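Local structure of diffuse adherence adhesin (Escherichia coli, 4MEE) at residues E304-A315 with Q343-H354; G316-H324 with E335-Q343. The protein mediates bacterial attachment to mammalian cells, autoaggregation and biofilm formation, and is represented here by its C-terminal outer-membrane transport unit. All blocks are in the same frame, centred on the assembly; numbering follows the deposited sequence.

How the contacts relate
Contacts 1 and 2 are consecutive lengths of one long antiparallel hairpin, formed by strands 303-327 and 333-355 of the autotransporter beta-domain. Along the chain, 304-315 runs into 316-324, the hairpin turns, and 335-343 runs into 343-354, so contact 2 is nested within the loop closed by contact 1. Gln343 belongs to both. Their centres lie about 31 Å apart, on opposite sides of the chain's centre. Contact 1 passes helix 149-162, which occupies the barrel interior, whereas contact 2 approaches the turn, which is probably periplasmic given the usual topology of such barrels. Together they form a continuous seam along the barrel wall, whose middle part probably spans the membrane.

Contact 1 (E304-A315 with Q343-H354); sequences EKYNLNGLTASA and QAVWMGVTPDTH
Ala344 O accepts two hydrogen bonds from strand 304-315. Ala315 N approaches nearly along the C=O axis (2.8 Å from Ala344 O, N-H...O 169°), whereas Ser314 OG lies above the carbonyl plane, 3.2 Å from Ala344 O. With OG anti to the Ser314 backbone N (chi1 177°), the hydroxyl leans across to this carbonyl and also accepts a weak bond from Gln343 NE2. Farther along this antiparallel ladder, Ala313 and Trp346 exchange two bonds, with Trp346 N 2.7 Å from Ala313 O. The Trp346 indole extends across the neighbouring strand on the outer face of the barrel. Its six-membered ring meets Ala313 CB and Leu311 CD2 at the edge, the latter 3.8 Å from Trp346 CH2, while NE1 bonds to Asn368. On the inner face Leu308 CD1 packs against Pro351 CB at 3.6 Å. Beyond the bond of 2.9 Å from Asp352 N to Asn307 O, Tyr306 CB rests off-centre over the His354 ring, 4.2 Å from its centroid. Glu304 OE1 faces the edge of that ring, and OE2 bonds to the backbone of Asp357. Backbone bonds thus fasten the strand pair, while its two faces differ: Trp346, Leu311 and Ala313 form an apolar patch outside, next to the polar pair Asn309 and Thr350, and Leu308, Val349 and Pro351 pack against helix 149-162 inside the barrel.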
loop_
_atom_site.group_PDB
_atom_site.type_symbol
_atom_site.label_atom_id
_atom_site.label_comp_id
_atom_site.label_asym_id
_atom_site.label_seq_id
_atom_site.Cartn_x
_atom_site.Cartn_y
_atom_site.Cartn_z
ATOM N N GLU A 304 -3.596 -13.134 -22.753
ATOM C CA GLU A 304 -2.345 -12.449 -23.015
ATOM C C GLU A 304 -1.469 -12.206 -21.819
ATOM O O GLU A 304 -1.898 -11.636 -20.841
ATOM C CB GLU A 304 -2.627 -11.102 -23.628
ATOM C CG GLU A 304 -3.544 -11.177 -24.800
ATOM C CD GLU A 304 -2.786 -11.509 -26.042
ATOM O OE1 GLU A 304 -1.552 -11.351 -26.065
ATOM O OE2 GLU A 304 -3.437 -11.933 -26.993
ATOM N N LYS A 305 -0.201 -12.563 -21.946
ATOM C CA LYS A 305 0.717 -12.440 -20.839
ATOM C C LYS A 305 1.860 -11.493 -21.102
ATOM O O LYS A 305 2.419 -11.481 -22.183
ATOM C CB LYS A 305 1.291 -13.796 -20.530
ATOM C CG LYS A 305 0.260 -14.888 -20.670
ATOM C CD LYS A 305 0.617 -16.074 -19.823
ATOM C CE LYS A 305 1.981 -16.598 -20.218
ATOM N NZ LYS A 305 2.120 -18.007 -19.783
ATOM N N TYR A 306 2.224 -10.746 -20.063
ATOM C CA TYR A 306 3.311 -9.777 -20.081
ATOM C C TYR A 306 3.903 -9.616 -18.669
ATOM O O TYR A 306 3.443 -10.265 -17.749
ATOM C CB TYR A 306 2.798 -8.440 -20.618
ATOM C CG TYR A 306 1.703 -7.789 -19.842
ATOM C CD1 TYR A 306 0.411 -8.232 -19.930
ATOM C CD2 TYR A 306 1.970 -6.699 -19.068
ATOM C CE1 TYR A 306 -0.561 -7.630 -19.233
ATOM C CE2 TYR A 306 1.006 -6.096 -18.366
ATOM C CZ TYR A 306 -0.248 -6.571 -18.464
ATOM O OH TYR A 306 -1.192 -5.943 -17.768
ATOM N N ASN A 307 4.914 -8.758 -18.499
ATOM C CA ASN A 307 5.522 -8.517 -17.176
ATOM C C ASN A 307 5.551 -7.079 -16.779
ATOM O O ASN A 307 5.765 -6.243 -17.614
ATOM C CB ASN A 307 6.988 -8.834 -17.166
ATOM C CG ASN A 307 7.309 -10.119 -17.833
ATOM O OD1 ASN A 307 8.262 -10.202 -18.595
ATOM N ND2 ASN A 307 6.535 -11.152 -17.538
ATOM N N LEU A 308 5.445 -6.794 -15.488
ATOM C CA LEU A 308 5.726 -5.447 -15.000
ATOM C C LEU A 308 6.789 -5.524 -13.922
ATOM O O LEU A 308 6.723 -6.365 -13.047
ATOM C CB LEU A 308 4.522 -4.751 -14.387
ATOM C CG LEU A 308 3.034 -5.071 -14.372
ATOM C CD1 LEU A 308 2.276 -3.932 -15.002
ATOM C CD2 LEU A 308 2.653 -6.382 -15.004
ATOM N N ASN A 309 7.790 -4.669 -13.973
ATOM C CA ASN A 309 8.745 -4.684 -12.879
ATOM C C ASN A 309 9.393 -3.363 -12.617
ATOM O O ASN A 309 9.412 -2.502 -13.464
ATOM C CB ASN A 309 9.784 -5.792 -13.004
ATOM C CG ASN A 309 10.249 -6.006 -14.413
ATOM O OD1 ASN A 309 11.071 -5.258 -14.939
ATOM N ND2 ASN A 309 9.761 -7.067 -15.026
ATOM N N GLY A 310 9.921 -3.171 -11.429
ATOM C CA GLY A 310 10.503 -1.879 -11.197
ATOM C C GLY A 310 10.818 -1.568 -9.771
ATOM O O GLY A 310 10.818 -2.435 -8.917
ATOM N N LEU A 311 11.064 -0.293 -9.529
ATOM C CA LEU A 311 11.487 0.166 -8.243
ATOM C C LEU A 311 10.372 0.928 -7.603
ATOM O O LEU A 311 9.652 1.648 -8.252
ATOM C CB LEU A 311 12.646 1.111 -8.410
ATOM C CG LEU A 311 14.034 0.762 -7.898
ATOM C CD1 LEU A 311 14.479 -0.576 -8.424
ATOM C CD2 LEU A 311 15.002 1.820 -8.366
ATOM N N THR A 312 10.268 0.781 -6.305
ATOM C CA THR A 312 9.344 1.535 -5.549
ATOM C C THR A 312 10.160 2.053 -4.402
ATOM O O THR A 312 10.972 1.324 -3.882
ATOM C CB THR A 312 8.268 0.597 -5.056
ATOM O OG1 THR A 312 7.148 0.692 -5.936
ATOM C CG2 THR A 312 7.848 0.983 -3.729
ATOM N N ALA A 313 10.003 3.320 -4.049
ATOM C CA ALA A 313 10.777 3.899 -2.962
ATOM C C ALA A 313 9.958 4.886 -2.169
ATOM O O ALA A 313 9.142 5.575 -2.724
ATOM C CB ALA A 313 11.996 4.586 -3.510
ATOM N N SER A 314 10.198 4.978 -0.868
ATOM C CA SER A 314 9.377 5.834 -0.026
ATOM C C SER A 314 10.160 6.596 1.000
ATOM O O SER A 314 11.181 6.143 1.456
ATOM C CB SER A 314 8.367 5.001 0.724
ATOM O OG SER A 314 7.633 5.830 1.592
ATOM N N ALA A 315 9.638 7.742 1.395
ATOM C CA ALA A 315 10.252 8.482 2.468
ATOM C C ALA A 315 9.240 9.269 3.244
ATOM O O ALA A 315 8.442 9.976 2.672
ATOM C CB ALA A 315 11.287 9.414 1.922
ATOM N N GLN A 343 4.116 11.554 4.300
ATOM C CA GLN A 343 4.776 10.449 3.598
ATOM C C GLN A 343 4.708 10.633 2.082
ATOM O O GLN A 343 3.676 11.042 1.549
ATOM C CB GLN A 343 4.134 9.111 3.993
ATOM C CG GLN A 343 4.819 7.876 3.416
ATOM C CD GLN A 343 4.010 6.598 3.576
ATOM O OE1 GLN A 343 2.829 6.627 3.919
ATOM N NE2 GLN A 343 4.655 5.461 3.332
ATOM N N ALA A 344 5.812 10.327 1.400
ATOM C CA ALA A 344 5.878 10.376 -0.064
ATOM C C ALA A 344 6.429 9.070 -0.638
ATOM O O ALA A 344 7.417 8.532 -0.133
ATOM C CB ALA A 344 6.714 11.560 -0.527
ATOM N N VAL A 345 5.780 8.569 -1.688
ATOM C CA VAL A 345 6.180 7.320 -2.345
ATOM C C VAL A 345 6.392 7.530 -3.849
ATOM O O VAL A 345 5.553 8.130 -4.523
ATOM C CB VAL A 345 5.138 6.190 -2.128
ATOM C CG1 VAL A 345 5.623 4.882 -2.738
ATOM C CG2 VAL A 345 4.832 5.994 -0.649
ATOM N N TRP A 346 7.518 7.035 -4.361
ATOM C CA TRP A 346 7.787 7.020 -5.800
ATOM C C TRP A 346 7.467 5.646 -6.385
ATOM O O TRP A 346 8.112 4.651 -6.055
ATOM C CB TRP A 346 9.240 7.420 -6.099
ATOM C CG TRP A 346 9.717 7.044 -7.484
ATOM C CD1 TRP A 346 9.156 7.412 -8.674
ATOM C CD2 TRP A 346 10.859 6.239 -7.813
ATOM N NE1 TRP A 346 9.870 6.880 -9.722
ATOM C CE2 TRP A 346 10.919 6.156 -9.223
ATOM C CE3 TRP A 346 11.831 5.575 -7.052
ATOM C CZ2 TRP A 346 11.916 5.440 -9.891
ATOM C CZ3 TRP A 346 12.825 4.867 -7.717
ATOM C CH2 TRP A 346 12.859 4.807 -9.124
ATOM N N MET A 347 6.462 5.609 -7.254
ATOM C CA MET A 347 6.034 4.376 -7.905
ATOM C C MET A 347 6.672 4.268 -9.289
ATOM O O MET A 347 6.279 4.972 -10.221
ATOM C CB MET A 347 4.503 4.328 -7.999
ATOM C CG MET A 347 3.791 4.327 -6.651
ATOM S SD MET A 347 1.992 4.374 -6.784
ATOM C CE MET A 347 1.521 4.407 -5.057
ATOM N N GLY A 348 7.663 3.387 -9.417
ATOM C CA GLY A 348 8.421 3.261 -10.664
ATOM C C GLY A 348 8.344 1.905 -11.345
ATOM O O GLY A 348 9.267 1.518 -12.063
ATOM N N VAL A 349 7.249 1.184 -11.123
ATOM C CA VAL A 349 7.019 -0.095 -11.797
ATOM C C VAL A 349 6.290 0.163 -13.112
ATOM O O VAL A 349 5.178 0.698 -13.122
ATOM C CB VAL A 349 6.213 -1.084 -10.922
ATOM C CG1 VAL A 349 5.949 -2.380 -11.679
ATOM C CG2 VAL A 349 6.956 -1.384 -9.628
ATOM N N THR A 350 6.935 -0.210 -14.214
ATOM C CA THR A 350 6.376 -0.046 -15.553
ATOM C C THR A 350 6.165 -1.396 -16.226
ATOM O O THR A 350 6.929 -2.332 -15.997
ATOM C CB THR A 350 7.278 0.830 -16.449
ATOM O OG1 THR A 350 8.646 0.444 -16.286
ATOM C CG2 THR A 350 7.123 2.299 -16.095
ATOM N N PRO A 351 5.125 -1.495 -17.066
ATOM C CA PRO A 351 4.788 -2.721 -17.763
ATOM C C PRO A 351 5.630 -2.860 -19.007
ATOM O O PRO A 351 6.209 -1.880 -19.478
ATOM C CB PRO A 351 3.326 -2.507 -18.177
ATOM C CG PRO A 351 2.975 -1.114 -17.773
ATOM C CD PRO A 351 4.249 -0.396 -17.482
ATOM N N ASP A 352 5.699 -4.081 -19.519
ATOM C CA ASP A 352 6.258 -4.332 -20.831
ATOM C C ASP A 352 5.323 -3.705 -21.836
ATOM O O ASP A 352 4.133 -3.558 -21.572
ATOM C CB ASP A 352 6.326 -5.830 -21.104
ATOM C CG ASP A 352 7.595 -6.472 -20.577
ATOM O OD1 ASP A 352 8.490 -5.753 -20.082
ATOM O OD2 ASP A 352 7.697 -7.710 -20.673
ATOM N N THR A 353 5.863 -3.324 -22.981
ATOM C CA THR A 353 5.040 -2.911 -24.091
ATOM C C THR A 353 4.581 -4.191 -24.756
ATOM O O THR A 353 5.405 -5.005 -25.162
ATOM C CB THR A 353 5.849 -2.077 -25.081
ATOM O OG1 THR A 353 6.226 -0.843 -24.460
ATOM C CG2 THR A 353 5.033 -1.786 -26.313
ATOM N N HIS A 354 3.271 -4.375 -24.859
ATOM C CA HIS A 354 2.745 -5.676 -25.253
ATOM C C HIS A 354 1.772 -5.622 -26.422
ATOM O O HIS A 354 0.821 -4.845 -26.415
ATOM C CB HIS A 354 2.097 -6.366 -24.052
ATOM C CG HIS A 354 1.725 -7.793 -24.306
ATOM N ND1 HIS A 354 0.421 -8.204 -24.477
ATOM C CD2 HIS A 354 2.490 -8.903 -24.426
ATOM C CE1 HIS A 354 0.398 -9.508 -24.686
ATOM N NE2 HIS A 354 1.639 -9.957 -24.659
#

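Contact 2 (G316-H324 with E335-Q343); sequences GGGYNLNVH and EFWLQPHLQ
Asn322 CB sits squarely over the six-membered ring of Trp337, 3.8 Å from its centroid and 9° off the ring normal. The Trp337 side chain swings over strand 316-324 because CG is anti to its own carbonyl carbon (chi1 -70°), and the Asn322 amide, inclined 24° to the indole plane, continues across the ring. Side chains also meet on the opposite face of the strand pair, where Val323 lies alongside Phe336: Val323 CG1 meets the ring at its edge, 3.6 Å from Phe336 CD2, and Val323 CG2 reaches Leu338 CD1 at 3.8 Å. Here the hairpin carries a classic beta bulge. Val323 and His324 both face Phe336, whose carbonyl O accepts a bond from Val323 N at 2.8 Å and a weak one from His324 N. Toward Gln343 the contact becomes sparse in side chains. Gly316 and Gly318 let the backbones come close, with Gly318 CA 3.9 Å from His341 CA, while Gly317 and Leu342 exchange a pair of hydrogen bonds. The His341 imidazole turns from the glycines to bond Asn401 through NE2. On the barrel's outer side, Tyr319 CB only grazes Pro340 CG at 4.4 Å, and Leu342 projects onto the surface, probably toward lipid.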
loop_
_atom_site.group_PDB
_atom_site.type_symbol
_atom_site.label_atom_id
_atom_site.label_comp_id
_atom_site.label_asym_id
_atom_site.label_seq_id
_atom_site.Cartn_x
_atom_site.Cartn_y
_atom_site.Cartn_z
ATOM N N GLY A 316 9.308 9.193 4.562
ATOM C CA GLY A 316 8.299 9.847 5.380
ATOM C C GLY A 316 8.704 10.165 6.800
ATOM O O GLY A 316 9.682 9.639 7.307
ATOM N N GLY A 317 7.933 11.027 7.450
ATOM C CA GLY A 317 8.241 11.448 8.803
ATOM C C GLY A 317 7.049 11.919 9.605
ATOM O O GLY A 317 5.919 11.846 9.177
ATOM N N GLY A 318 7.294 12.402 10.804
ATOM C CA GLY A 318 6.185 12.862 11.605
ATOM C C GLY A 318 6.636 13.372 12.944
ATOM O O GLY A 318 7.815 13.627 13.150
ATOM N N TYR A 319 5.692 13.546 13.859
ATOM C CA TYR A 319 6.025 13.935 15.221
ATOM C C TYR A 319 5.170 13.182 16.232
ATOM O O TYR A 319 3.941 13.276 16.216
ATOM C CB TYR A 319 5.864 15.447 15.399
ATOM C CG TYR A 319 6.233 15.970 16.771
ATOM C CD1 TYR A 319 7.564 16.204 17.115
ATOM C CD2 TYR A 319 5.250 16.245 17.720
ATOM C CE1 TYR A 319 7.906 16.693 18.365
ATOM C CE2 TYR A 319 5.581 16.733 18.975
ATOM C CZ TYR A 319 6.910 16.957 19.290
ATOM O OH TYR A 319 7.248 17.445 20.531
ATOM N N ASN A 320 5.831 12.434 17.111
ATOM C CA ASN A 320 5.151 11.744 18.200
ATOM C C ASN A 320 4.995 12.661 19.410
ATOM O O ASN A 320 5.953 13.309 19.838
ATOM C CB ASN A 320 5.892 10.458 18.579
ATOM C CG ASN A 320 5.740 9.364 17.536
ATOM O OD1 ASN A 320 4.709 9.257 16.873
ATOM N ND2 ASN A 320 6.768 8.537 17.396
ATOM N N LEU A 321 3.779 12.713 19.945
ATOM C CA LEU A 321 3.454 13.609 21.050
ATOM C C LEU A 321 2.592 12.902 22.091
ATOM O O LEU A 321 1.499 12.425 21.781
ATOM C CB LEU A 321 2.736 14.862 20.524
ATOM C CG LEU A 321 2.281 15.942 21.514
ATOM C CD1 LEU A 321 3.450 16.793 21.988
ATOM C CD2 LEU A 321 1.208 16.820 20.887
ATOM N N ASN A 322 3.102 12.833 23.320
ATOM C CA ASN A 322 2.343 12.308 24.452
ATOM C C ASN A 322 1.472 13.409 25.048
ATOM O O ASN A 322 1.967 14.322 25.715
ATOM C CB ASN A 322 3.281 11.711 25.512
ATOM C CG ASN A 322 2.535 11.114 26.696
ATOM O OD1 ASN A 322 1.421 10.607 26.561
ATOM N ND2 ASN A 322 3.158 11.165 27.869
ATOM N N VAL A 323 0.171 13.314 24.793
ATOM C CA VAL A 323 -0.780 14.348 25.185
ATOM C C VAL A 323 -1.107 14.259 26.675
ATOM O O VAL A 323 -0.864 15.207 27.427
ATOM C CB VAL A 323 -2.065 14.281 24.321
ATOM C CG1 VAL A 323 -3.139 15.228 24.838
ATOM C CG2 VAL A 323 -1.743 14.594 22.867
ATOM N N HIS A 324 -1.633 13.108 27.092
ATOM C CA HIS A 324 -2.113 12.909 28.456
ATOM C C HIS A 324 -1.762 11.520 28.976
ATOM O O HIS A 324 -1.633 10.574 28.209
ATOM C CB HIS A 324 -3.629 13.103 28.496
ATOM C CG HIS A 324 -4.157 13.456 29.850
ATOM N ND1 HIS A 324 -5.301 12.895 30.374
ATOM C CD2 HIS A 324 -3.695 14.316 30.788
ATOM C CE1 HIS A 324 -5.524 13.395 31.576
ATOM N NE2 HIS A 324 -4.564 14.262 31.851
ATOM N N GLU A 335 -2.307 5.991 28.176
ATOM C CA GLU A 335 -1.493 6.992 27.535
ATOM C C GLU A 335 -2.302 7.449 26.346
ATOM O O GLU A 335 -3.066 6.675 25.787
ATOM C CB GLU A 335 -0.178 6.382 27.084
ATOM C CG GLU A 335 1.022 7.247 27.398
ATOM C CD GLU A 335 2.246 6.421 27.739
ATOM O OE1 GLU A 335 2.400 5.312 27.178
ATOM O OE2 GLU A 335 3.055 6.880 28.571
ATOM N N PHE A 336 -2.174 8.711 25.973
ATOM C CA PHE A 336 -2.851 9.168 24.779
ATOM C C PHE A 336 -1.900 9.977 23.931
ATOM O O PHE A 336 -1.264 10.907 24.417
ATOM C CB PHE A 336 -4.101 9.967 25.118
ATOM C CG PHE A 336 -4.695 10.672 23.943
ATOM C CD1 PHE A 336 -5.488 9.987 23.029
ATOM C CD2 PHE A 336 -4.453 12.020 23.740
ATOM C CE1 PHE A 336 -6.037 10.643 21.940
ATOM C CE2 PHE A 336 -4.998 12.684 22.656
ATOM C CZ PHE A 336 -5.791 11.994 21.752
ATOM N N TRP A 337 -1.824 9.618 22.655
ATOM C CA TRP A 337 -0.794 10.128 21.761
ATOM C C TRP A 337 -1.376 10.739 20.495
ATOM O O TRP A 337 -2.352 10.228 19.944
ATOM C CB TRP A 337 0.171 9.004 21.376
ATOM C CG TRP A 337 1.050 8.523 22.494
ATOM C CD1 TRP A 337 0.684 7.732 23.550
ATOM C CD2 TRP A 337 2.450 8.787 22.656
ATOM N NE1 TRP A 337 1.767 7.495 24.358
ATOM C CE2 TRP A 337 2.863 8.130 23.836
ATOM C CE3 TRP A 337 3.394 9.518 21.922
ATOM C CZ2 TRP A 337 4.181 8.183 24.302
ATOM C CZ3 TRP A 337 4.706 9.570 22.385
ATOM C CH2 TRP A 337 5.085 8.905 23.565
ATOM N N LEU A 338 -0.763 11.832 20.044
ATOM C CA LEU A 338 -1.097 12.447 18.758
ATOM C C LEU A 338 0.111 12.464 17.829
ATOM O O LEU A 338 1.237 12.740 18.258
ATOM C CB LEU A 338 -1.641 13.867 18.939
ATOM C CG LEU A 338 -3.137 14.050 19.216
ATOM C CD1 LEU A 338 -3.431 15.494 19.595
ATOM C CD2 LEU A 338 -3.993 13.626 18.030
ATOM N N GLN A 339 -0.135 12.172 16.555
ATOM C CA GLN A 339 0.931 12.066 15.568
ATOM C C GLN A 339 0.556 12.657 14.205
ATOM O O GLN A 339 -0.047 11.971 13.377
ATOM C CB GLN A 339 1.363 10.605 15.408
ATOM C CG GLN A 339 2.608 10.422 14.558
ATOM C CD GLN A 339 2.758 9.008 14.033
ATOM O OE1 GLN A 339 3.738 8.327 14.333
ATOM N NE2 GLN A 339 1.791 8.560 13.243
ATOM N N PRO A 340 0.910 13.935 13.973
ATOM C CA PRO A 340 0.842 14.474 12.616
ATOM C C PRO A 340 2.020 13.947 11.800
ATOM O O PRO A 340 3.146 13.923 12.297
ATOM C CB PRO A 340 0.960 15.986 12.830
ATOM C CG PRO A 340 1.695 16.133 14.117
ATOM C CD PRO A 340 1.289 14.961 14.963
ATOM N N HIS A 341 1.759 13.516 10.567
ATOM C CA HIS A 341 2.793 12.892 9.736
ATOM C C HIS A 341 2.629 13.158 8.238
ATOM O O HIS A 341 1.540 13.495 7.769
ATOM C CB HIS A 341 2.861 11.384 10.003
ATOM C CG HIS A 341 1.572 10.666 9.751
ATOM N ND1 HIS A 341 0.744 10.245 10.770
ATOM C CD2 HIS A 341 0.965 10.302 8.598
ATOM C CE1 HIS A 341 -0.316 9.650 10.254
ATOM N NE2 HIS A 341 -0.209 9.674 8.938
ATOM N N LEU A 342 3.726 12.988 7.502
ATOM C CA LEU A 342 3.766 13.202 6.058
ATOM C C LEU A 342 4.607 12.103 5.409
ATOM O O LEU A 342 5.680 11.764 5.910
ATOM C CB LEU A 342 4.351 14.586 5.751
ATOM C CG LEU A 342 4.643 15.018 4.310
ATOM C CD1 LEU A 342 3.368 15.318 3.534
ATOM C CD2 LEU A 342 5.562 16.230 4.309
ATOM N N GLN A 343 4.116 11.554 4.300
ATOM C CA GLN A 343 4.776 10.449 3.598
ATOM C C GLN A 343 4.708 10.633 2.082
ATOM O O GLN A 343 3.676 11.042 1.549
ATOM C CB GLN A 343 4.134 9.111 3.993
ATOM C CG GLN A 343 4.819 7.876 3.416
ATOM C CD GLN A 343 4.010 6.598 3.576
ATOM O OE1 GLN A 343 2.829 6.627 3.919
ATOM N NE2 GLN A 343 4.655 5.461 3.332
#